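Local coordinates for protein catechol 1,2-dioxygenase (Acinetobacter sp., PDB 1DMH) that catalyses the iron(III)-dependent intradiol ring cleavage of catechol by dioxygen to cis,cis-muconate, the first step of catechol breakdown in the beta-ketoadipate pathway, at residues Pro76-Asp81 and Asn213-His218; Ala71-Pro76 and Gly201-Gly206; His137-Ile140 and Lys146-Pro149. One frame throughout, in Å; residues are numbered along the deposited sequence.

Interaction 1 (Pro76-Asp81 and Asn213-His218). With LIO ([1-pentadecanoyl-2-decanoyl-glycerol-3-yl]phosphonyl choline), chain E.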
loop_
_atom_site.group_PDB
_atom_site.type_symbol
_atom_site.label_atom_id
_atom_site.label_comp_id
_atom_site.label_asym_id
_atom_site.label_seq_id
_atom_site.Cartn_x
_atom_site.Cartn_y
_atom_site.Cartn_z
ATOM N N PRO A 76 4.885 5.842 -10.649
ATOM C CA PRO A 76 5.829 6.379 -11.637
ATOM C C PRO A 76 7.183 6.807 -11.042
ATOM O O PRO A 76 8.213 6.721 -11.715
ATOM C CB PRO A 76 5.037 7.537 -12.279
ATOM C CG PRO A 76 4.102 7.967 -11.146
ATOM C CD PRO A 76 3.632 6.622 -10.637
ATOM N N GLY A 77 7.179 7.237 -9.780
ATOM C CA GLY A 77 8.415 7.671 -9.128
ATOM C C GLY A 77 9.404 6.528 -8.951
ATOM O O GLY A 77 10.609 6.734 -8.967
ATOM N N LEU A 78 8.890 5.318 -8.782
ATOM C CA LEU A 78 9.751 4.158 -8.620
ATOM C C LEU A 78 9.994 3.461 -9.972
ATOM O O LEU A 78 10.468 2.328 -10.040
ATOM C CB LEU A 78 9.154 3.206 -7.580
ATOM C CG LEU A 78 9.091 3.759 -6.135
ATOM C CD1 LEU A 78 8.420 2.747 -5.207
ATOM C CD2 LEU A 78 10.487 4.081 -5.631
ATOM N N GLY A 79 9.640 4.169 -11.043
ATOM C CA GLY A 79 9.879 3.693 -12.403
ATOM C C GLY A 79 8.951 2.697 -13.070
ATOM O O GLY A 79 9.157 2.389 -14.247
ATOM N N PHE A 80 7.950 2.194 -12.348
ATOM C CA PHE A 80 7.034 1.219 -12.923
ATOM C C PHE A 80 6.345 1.671 -14.194
ATOM O O PHE A 80 6.317 0.940 -15.186
ATOM C CB PHE A 80 5.961 0.801 -11.929
ATOM C CG PHE A 80 6.469 -0.030 -10.815
ATOM C CD1 PHE A 80 6.624 -1.403 -10.987
ATOM C CD2 PHE A 80 6.776 0.550 -9.576
ATOM C CE1 PHE A 80 7.077 -2.209 -9.924
ATOM C CE2 PHE A 80 7.235 -0.236 -8.488
ATOM C CZ PHE A 80 7.386 -1.621 -8.659
ATOM N N ASP A 81 5.779 2.871 -14.173
ATOM C CA ASP A 81 5.066 3.360 -15.345
ATOM C C ASP A 81 5.972 3.359 -16.581
ATOM O O ASP A 81 5.569 2.918 -17.663
ATOM C CB ASP A 81 4.539 4.778 -15.079
ATOM C CG ASP A 81 3.608 4.851 -13.854
ATOM O OD1 ASP A 81 3.866 4.146 -12.849
ATOM O OD2 ASP A 81 2.638 5.653 -13.904
ATOM N N ASN A 213 12.808 11.186 -0.556
ATOM C CA ASN A 213 13.831 11.833 0.250
ATOM C C ASN A 213 14.820 10.808 0.760
ATOM O O ASN A 213 16.031 11.061 0.748
ATOM C CB ASN A 213 13.241 12.558 1.460
ATOM C CG ASN A 213 12.560 13.866 1.096
ATOM O OD1 ASN A 213 12.785 14.422 0.009
ATOM N ND2 ASN A 213 11.747 14.392 2.029
ATOM N N GLN A 214 14.312 9.654 1.199
ATOM C CA GLN A 214 15.156 8.583 1.722
ATOM C C GLN A 214 16.093 7.994 0.662
ATOM O O GLN A 214 17.071 7.351 1.009
ATOM C CB GLN A 214 14.306 7.458 2.292
ATOM C CG GLN A 214 13.394 7.847 3.439
ATOM C CD GLN A 214 14.148 8.290 4.666
ATOM O OE1 GLN A 214 15.057 7.601 5.133
ATOM N NE2 GLN A 214 13.766 9.437 5.212
ATOM N N LEU A 215 15.772 8.200 -0.620
ATOM C CA LEU A 215 16.584 7.724 -1.757
ATOM C C LEU A 215 17.480 8.851 -2.307
ATOM O O LEU A 215 18.178 8.670 -3.299
ATOM C CB LEU A 215 15.662 7.248 -2.888
ATOM C CG LEU A 215 14.598 6.219 -2.465
ATOM C CD1 LEU A 215 13.741 5.829 -3.681
ATOM C CD2 LEU A 215 15.291 4.983 -1.861
ATOM N N GLY A 216 17.430 10.014 -1.663
ATOM C CA GLY A 216 18.222 11.160 -2.096
ATOM C C GLY A 216 17.735 11.730 -3.420
ATOM O O GLY A 216 18.506 12.326 -4.170
ATOM N N ARG A 217 16.443 11.561 -3.700
ATOM C CA ARG A 217 15.853 12.022 -4.951
ATOM C C ARG A 217 14.828 13.137 -4.779
ATOM O O ARG A 217 14.221 13.287 -3.705
ATOM C CB ARG A 217 15.199 10.837 -5.661
ATOM C CG ARG A 217 16.163 9.768 -6.128
ATOM C CD ARG A 217 15.369 8.627 -6.768
ATOM N NE ARG A 217 14.434 9.171 -7.746
ATOM C CZ ARG A 217 13.351 8.549 -8.182
ATOM N NH1 ARG A 217 13.056 7.340 -7.732
ATOM N NH2 ARG A 217 12.521 9.169 -9.007
ATOM N N HIS A 218 14.635 13.926 -5.833
ATOM C CA HIS A 218 13.653 15.006 -5.791
ATOM C C HIS A 218 12.342 14.481 -6.363
ATOM O O HIS A 218 12.323 13.417 -6.995
ATOM C CB HIS A 218 14.138 16.214 -6.613
ATOM C CG HIS A 218 14.238 15.949 -8.078
ATOM N ND1 HIS A 218 13.130 15.870 -8.899
ATOM C CD2 HIS A 218 15.310 15.727 -8.873
ATOM C CE1 HIS A 218 13.517 15.618 -10.138
ATOM N NE2 HIS A 218 14.836 15.524 -10.148
HETATM C C1 LIO E . 12.655 5.860 8.320
HETATM C C2 LIO E . 12.179 5.375 7.114
HETATM C C3 LIO E . 12.482 4.026 7.051
HETATM C C4 LIO E . 13.518 7.461 12.202
HETATM C C5 LIO E . 13.950 8.836 12.777
HETATM C C6 LIO E . 13.132 8.343 15.052
HETATM C C7 LIO E . 14.698 10.129 14.695
HETATM C C8 LIO E . 15.434 7.857 14.492
HETATM C C11 LIO E . 13.311 1.851 7.766
HETATM C C12 LIO E . 12.662 1.405 6.433
HETATM C C13 LIO E . 12.695 -0.105 6.265
HETATM C C14 LIO E . 11.655 -0.510 5.230
HETATM C C15 LIO E . 11.533 -2.036 5.212
HETATM C C16 LIO E . 10.288 -2.438 4.434
HETATM C C17 LIO E . 10.147 -3.959 4.402
HETATM C C18 LIO E . 9.454 -4.384 3.108
HETATM C C19 LIO E . 8.011 -3.888 3.117
HETATM C C20 LIO E . 7.084 -5.053 3.366
HETATM C C21 LIO E . 5.692 -4.687 2.872
HETATM C C22 LIO E . 4.746 -5.832 3.225
HETATM C C23 LIO E . 3.312 -5.425 2.932
HETATM C C24 LIO E . 2.388 -6.580 3.295
HETATM C C25 LIO E . 1.164 -6.035 4.020
HETATM C C31 LIO E . 9.976 5.388 5.610
HETATM C C32 LIO E . 10.522 4.527 4.452
HETATM C C33 LIO E . 9.595 3.317 4.228
HETATM C C34 LIO E . 9.947 2.642 2.900
HETATM C C35 LIO E . 9.184 1.328 2.753
HETATM C C36 LIO E . 8.228 1.436 1.570
HETATM C C37 LIO E . 8.063 0.075 0.892
HETATM C C38 LIO E . 7.093 0.222 -0.287
HETATM C C39 LIO E . 7.779 -0.215 -1.584
HETATM C C40 LIO E . 6.731 -0.414 -2.682
HETATM N N LIO E . 14.298 8.780 14.245
HETATM O O2 LIO E . 10.760 5.754 6.820
HETATM O O3 LIO E . 13.196 3.289 8.089
HETATM O O11 LIO E . 13.893 1.062 8.523
HETATM O O31 LIO E . 8.806 5.804 5.533
HETATM O O1P LIO E . 15.099 6.030 9.950
HETATM O O2P LIO E . 15.003 8.475 9.663
HETATM O O3P LIO E . 13.494 7.045 8.342
HETATM O O4P LIO E . 13.137 7.309 10.797
HETATM P P LIO E . 14.183 7.205 9.689
#
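The carbonyl oxygen of Gly77 sits at the edge of the Arg217 guanidinium, only 1° out of the plane of that group. Both terminal nitrogens grip this one atom. NH1 of Arg217 lies 2.8 Å from O of Gly77, with an N-H...O angle of 155°, and is tilted from the carbonyl plane. NH2 of Arg217 is 3.1 Å from the same O; its bond is more bent, but it lies in the carbonyl plane on a lone pair. The long Arg217 chain turns about its CG-CD bond (chi3 50°), which brings its end toward the helix.

CD2 of Leu78 touches CD1 of Leu215 at 4.2 Å, the two side chains crossing at about a right angle. Gly79 ends helix 71-77 in a Schellman motif. Gly216 does the same for helix 207-214, where OE1 of Gln214 lies 3.6 Å from O3P of the bound phospholipid.

The contact joins N-terminal helices to the dioxygenase domain, beside the dimer's helical zipper. Ala18 O of the second subunit also bonds to Arg217 NH1, and Tyr42 OH of that subunit bonds to Leu78 O. One cation thus serves carbonyls of both subunits; its charge would probably strengthen both bonds and suit the dipole of helix 71-77.

Interaction 2 (Ala71-Pro76 and Gly201-Gly206). With MCT (4-methylcatechol), chain D.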
loop_
_atom_site.group_PDB
_atom_site.type_symbol
_atom_site.label_atom_id
_atom_site.label_comp_id
_atom_site.label_asym_id
_atom_site.label_seq_id
_atom_site.Cartn_x
_atom_site.Cartn_y
_atom_site.Cartn_z
ATOM N N ALA A 71 -0.665 6.089 -4.278
ATOM C CA ALA A 71 -0.030 4.919 -4.883
ATOM C C ALA A 71 0.267 5.150 -6.389
ATOM O O ALA A 71 1.267 4.644 -6.911
ATOM C CB ALA A 71 -0.915 3.676 -4.696
ATOM N N GLY A 72 -0.588 5.930 -7.065
ATOM C CA GLY A 72 -0.408 6.219 -8.487
ATOM C C GLY A 72 0.603 7.320 -8.752
ATOM O O GLY A 72 0.921 7.623 -9.907
ATOM N N LEU A 73 1.113 7.919 -7.675
ATOM C CA LEU A 73 2.125 8.971 -7.775
ATOM C C LEU A 73 3.475 8.297 -7.451
ATOM O O LEU A 73 4.507 8.568 -8.087
ATOM C CB LEU A 73 1.804 10.084 -6.777
ATOM C CG LEU A 73 2.640 11.353 -6.884
ATOM C CD1 LEU A 73 2.405 12.017 -8.263
ATOM C CD2 LEU A 73 2.234 12.303 -5.741
ATOM N N LEU A 74 3.459 7.380 -6.490
ATOM C CA LEU A 74 4.681 6.644 -6.129
ATOM C C LEU A 74 5.073 5.678 -7.273
ATOM O O LEU A 74 6.255 5.495 -7.560
ATOM C CB LEU A 74 4.485 5.776 -4.868
ATOM C CG LEU A 74 5.650 5.541 -3.885
ATOM C CD1 LEU A 74 5.516 4.151 -3.323
ATOM C CD2 LEU A 74 6.974 5.826 -4.490
ATOM N N SER A 75 4.076 5.049 -7.899
ATOM C CA SER A 75 4.314 4.108 -8.983
ATOM C C SER A 75 5.258 4.709 -10.031
ATOM O O SER A 75 6.312 4.143 -10.308
ATOM C CB SER A 75 2.984 3.702 -9.630
ATOM O OG SER A 75 3.172 2.778 -10.685
ATOM N N PRO A 76 4.885 5.842 -10.649
ATOM C CA PRO A 76 5.829 6.379 -11.637
ATOM C C PRO A 76 7.183 6.807 -11.042
ATOM O O PRO A 76 8.213 6.721 -11.715
ATOM C CB PRO A 76 5.037 7.537 -12.279
ATOM C CG PRO A 76 4.102 7.967 -11.146
ATOM C CD PRO A 76 3.632 6.622 -10.637
ATOM N N GLY A 201 5.274 19.308 -8.809
ATOM C CA GLY A 201 6.135 18.824 -7.741
ATOM C C GLY A 201 5.274 17.966 -6.838
ATOM O O GLY A 201 4.118 18.316 -6.657
ATOM N N CYS A 202 5.790 16.857 -6.298
ATOM C CA CYS A 202 4.992 16.006 -5.405
ATOM C C CYS A 202 4.677 16.746 -4.113
ATOM O O CYS A 202 5.462 17.580 -3.686
ATOM C CB CYS A 202 5.751 14.729 -4.988
ATOM S SG CYS A 202 6.061 13.498 -6.249
ATOM N N PRO A 203 3.526 16.450 -3.482
ATOM C CA PRO A 203 3.166 17.104 -2.218
ATOM C C PRO A 203 4.375 16.913 -1.307
ATOM O O PRO A 203 4.746 15.790 -0.977
ATOM C CB PRO A 203 1.963 16.297 -1.759
ATOM C CG PRO A 203 1.294 16.007 -3.061
ATOM C CD PRO A 203 2.471 15.499 -3.871
ATOM N N PRO A 204 5.016 18.014 -0.897
ATOM C CA PRO A 204 6.197 17.928 -0.039
ATOM C C PRO A 204 6.111 17.095 1.221
ATOM O O PRO A 204 7.072 16.410 1.582
ATOM C CB PRO A 204 6.538 19.401 0.210
ATOM C CG PRO A 204 5.193 20.120 -0.014
ATOM C CD PRO A 204 4.724 19.421 -1.237
ATOM N N GLU A 205 4.973 17.124 1.894
ATOM C CA GLU A 205 4.854 16.339 3.106
ATOM C C GLU A 205 4.153 15.011 2.871
ATOM O O GLU A 205 3.893 14.281 3.826
ATOM C CB GLU A 205 4.095 17.127 4.144
ATOM C CG GLU A 205 4.748 18.447 4.445
ATOM C CD GLU A 205 3.889 19.285 5.374
ATOM O OE1 GLU A 205 2.700 19.510 5.021
ATOM O OE2 GLU A 205 4.398 19.717 6.447
ATOM N N GLY A 206 3.840 14.708 1.607
ATOM C CA GLY A 206 3.170 13.461 1.282
ATOM C C GLY A 206 4.091 12.256 1.334
ATOM O O GLY A 206 5.316 12.411 1.353
HETATM C C1 MCT D . 2.914 12.359 -12.430
HETATM C C2 MCT D . 2.561 12.422 -13.788
HETATM C C3 MCT D . 2.054 13.639 -14.291
HETATM O O3 MCT D . 1.707 13.717 -15.615
HETATM C C4 MCT D . 1.900 14.755 -13.486
HETATM O O4 MCT D . 1.407 15.915 -14.029
HETATM C C5 MCT D . 2.238 14.718 -12.159
HETATM C C6 MCT D . 2.774 13.448 -11.605
HETATM C C MCT D . 3.466 11.040 -11.856
#
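Leu73 makes an apolar contact with Cys202 and Pro203, joining helix 71-77 to the loop between strand 200-201 and helix 207-214. It lies beside the substrate pocket, which helix 71-77 and the dioxygenase part line together. CD2 of Leu73 points at CD of the Pro203 ring, 3.7 Å away. The same CD2 is 4.0 Å from SG of Cys202, and CG of Leu73 is almost as near the sulfur. CG of Leu73 stands anti to the backbone N (chi1 -171°), which carries the fork across to the loop.

The other branch turns to the ligand. CD1 of Leu73 is 3.7 Å from C6 of 4-methylcatechol, a ring carbon next to the one that bears the methyl group. Pro76 also lies against that methyl group. Thr208 of helix 207-214 packs on both Leu73 and Cys202, and Phe253 touches Cys202. Leu73 is close to Tyr200, which binds the iron, as do Tyr164, His224 and His226.

The contact is held by dispersion and burial of apolar groups, without polar bonds between the segments. Leu73 and Pro76, both in the ligand pocket, give the ring and methyl group of the bound 4-methylcatechol a hydrophobic wall.

Interaction 3 (His137-Ile140 and Lys146-Pro149)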
loop_
_atom_site.group_PDB
_atom_site.type_symbol
_atom_site.label_atom_id
_atom_site.label_comp_id
_atom_site.label_asym_id
_atom_site.label_seq_id
_atom_site.Cartn_x
_atom_site.Cartn_y
_atom_site.Cartn_z
ATOM N N HIS A 137 -0.611 23.886 -31.576
ATOM C CA HIS A 137 -1.295 23.320 -32.717
ATOM C C HIS A 137 -0.427 22.297 -33.435
ATOM O O HIS A 137 0.780 22.201 -33.210
ATOM C CB HIS A 137 -1.723 24.459 -33.656
ATOM C CG HIS A 137 -0.583 25.289 -34.169
ATOM N ND1 HIS A 137 0.062 25.016 -35.354
ATOM C CD2 HIS A 137 0.054 26.360 -33.634
ATOM C CE1 HIS A 137 1.045 25.882 -35.533
ATOM N NE2 HIS A 137 1.062 26.709 -34.503
ATOM N N GLY A 138 -1.063 21.509 -34.284
ATOM C CA GLY A 138 -0.326 20.511 -35.015
ATOM C C GLY A 138 -1.244 19.744 -35.924
ATOM O O GLY A 138 -2.420 20.073 -36.058
ATOM N N THR A 139 -0.692 18.717 -36.550
ATOM C CA THR A 139 -1.451 17.882 -37.462
ATOM C C THR A 139 -1.357 16.446 -36.975
ATOM O O THR A 139 -0.334 16.043 -36.425
ATOM C CB THR A 139 -0.858 17.944 -38.902
ATOM O OG1 THR A 139 -0.912 19.291 -39.397
ATOM C CG2 THR A 139 -1.636 17.005 -39.846
ATOM N N ILE A 140 -2.428 15.681 -37.155
ATOM C CA ILE A 140 -2.396 14.275 -36.782
ATOM C C ILE A 140 -2.247 13.478 -38.086
ATOM O O ILE A 140 -3.012 13.682 -39.019
ATOM C CB ILE A 140 -3.698 13.834 -36.077
ATOM C CG1 ILE A 140 -3.894 14.650 -34.796
ATOM C CG2 ILE A 140 -3.648 12.319 -35.791
ATOM C CD1 ILE A 140 -2.733 14.524 -33.797
ATOM N N LYS A 146 -0.428 10.403 -43.837
ATOM C CA LYS A 146 -1.445 11.288 -44.389
ATOM C C LYS A 146 -2.240 11.960 -43.269
ATOM O O LYS A 146 -2.569 11.316 -42.272
ATOM C CB LYS A 146 -2.371 10.464 -45.291
ATOM C CG LYS A 146 -1.587 9.728 -46.371
ATOM C CD LYS A 146 -2.402 8.731 -47.206
ATOM C CE LYS A 146 -1.455 8.030 -48.219
ATOM N NZ LYS A 146 -2.117 7.034 -49.131
ATOM N N PRO A 147 -2.552 13.265 -43.414
ATOM C CA PRO A 147 -3.308 14.018 -42.414
ATOM C C PRO A 147 -4.594 13.285 -42.102
ATOM O O PRO A 147 -5.285 12.846 -43.012
ATOM C CB PRO A 147 -3.538 15.355 -43.111
ATOM C CG PRO A 147 -2.266 15.508 -43.879
ATOM C CD PRO A 147 -2.235 14.151 -44.543
ATOM N N LEU A 148 -4.928 13.177 -40.820
ATOM C CA LEU A 148 -6.102 12.433 -40.409
ATOM C C LEU A 148 -7.235 13.252 -39.801
ATOM O O LEU A 148 -7.174 13.638 -38.630
ATOM C CB LEU A 148 -5.686 11.375 -39.377
ATOM C CG LEU A 148 -6.100 9.897 -39.381
ATOM C CD1 LEU A 148 -5.948 9.367 -37.946
ATOM C CD2 LEU A 148 -7.521 9.710 -39.837
ATOM N N PRO A 149 -8.256 13.592 -40.597
ATOM C CA PRO A 149 -9.368 14.352 -40.009
ATOM C C PRO A 149 -10.173 13.423 -39.107
ATOM O O PRO A 149 -10.111 12.208 -39.244
ATOM C CB PRO A 149 -10.168 14.801 -41.239
ATOM C CG PRO A 149 -9.938 13.675 -42.188
ATOM C CD PRO A 149 -8.426 13.481 -42.055
#
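Ile140 and Leu148 form the tight part of this contact. The backbone N of Leu148 donates to O of Ile140 at 2.7 Å, with an N-H...O angle of 154°. CA of Pro147 adds a CH...O contact to the same oxygen at 3.4 Å. CB of Leu148 packs close to this carbonyl too, at 3.5 Å from Ile140 O, and lies 4.2 Å from CG2 of Ile140. The Ile140 side chain is buried and also packs on Leu290 of strand 283-291 and on Thr184.

The solvent side is looser. Thr139 and Pro147 lie side by side and point the same way, and their one close approach is CG2 of Thr139 to CB of Pro147 at 4.1 Å. The methyl of Thr139 is anti to its own N, a rotation that presents it to the proline ring. Lys146 is exposed, and its CB points away from the strand.

The contact closes the loop after strand 133-141, on the way to strand 152-157 in the beta core of the dioxygenase domain. Asp142 OD1 bonds to Lys146 N within the loop, and Leu148 O bonds to Thr184 OG1 beyond it. One short backbone bond thus supplies the polar tie between the segments, the oxygen of Ile140 also taking the weaker CH donor, while apolar contacts from Thr139 and from Ile140 itself accompany it.

From the N terminus, helix 71-77 comes first. Its residues Ala71-Pro76 open interaction 2, and Pro76-Asp81, which run on into helix 80-94, open interaction 1. The two share Pro76. The chain then enters the beta core, where interaction 3 closes a short loop after strand 133-141. Further on, Gly201-Gly206 close interaction 2, and Asn213-His218, at the end of helix 207-214, close interaction 1. These two long loops cross, and interaction 3 is nested inside both. Interactions 1 and 2 tie the helical N-terminal part to the catalytic domain and both touch the second subunit. Interaction 3 lies on the opposite side of the chain's centre, its centre about 35 Å from that of interaction 2.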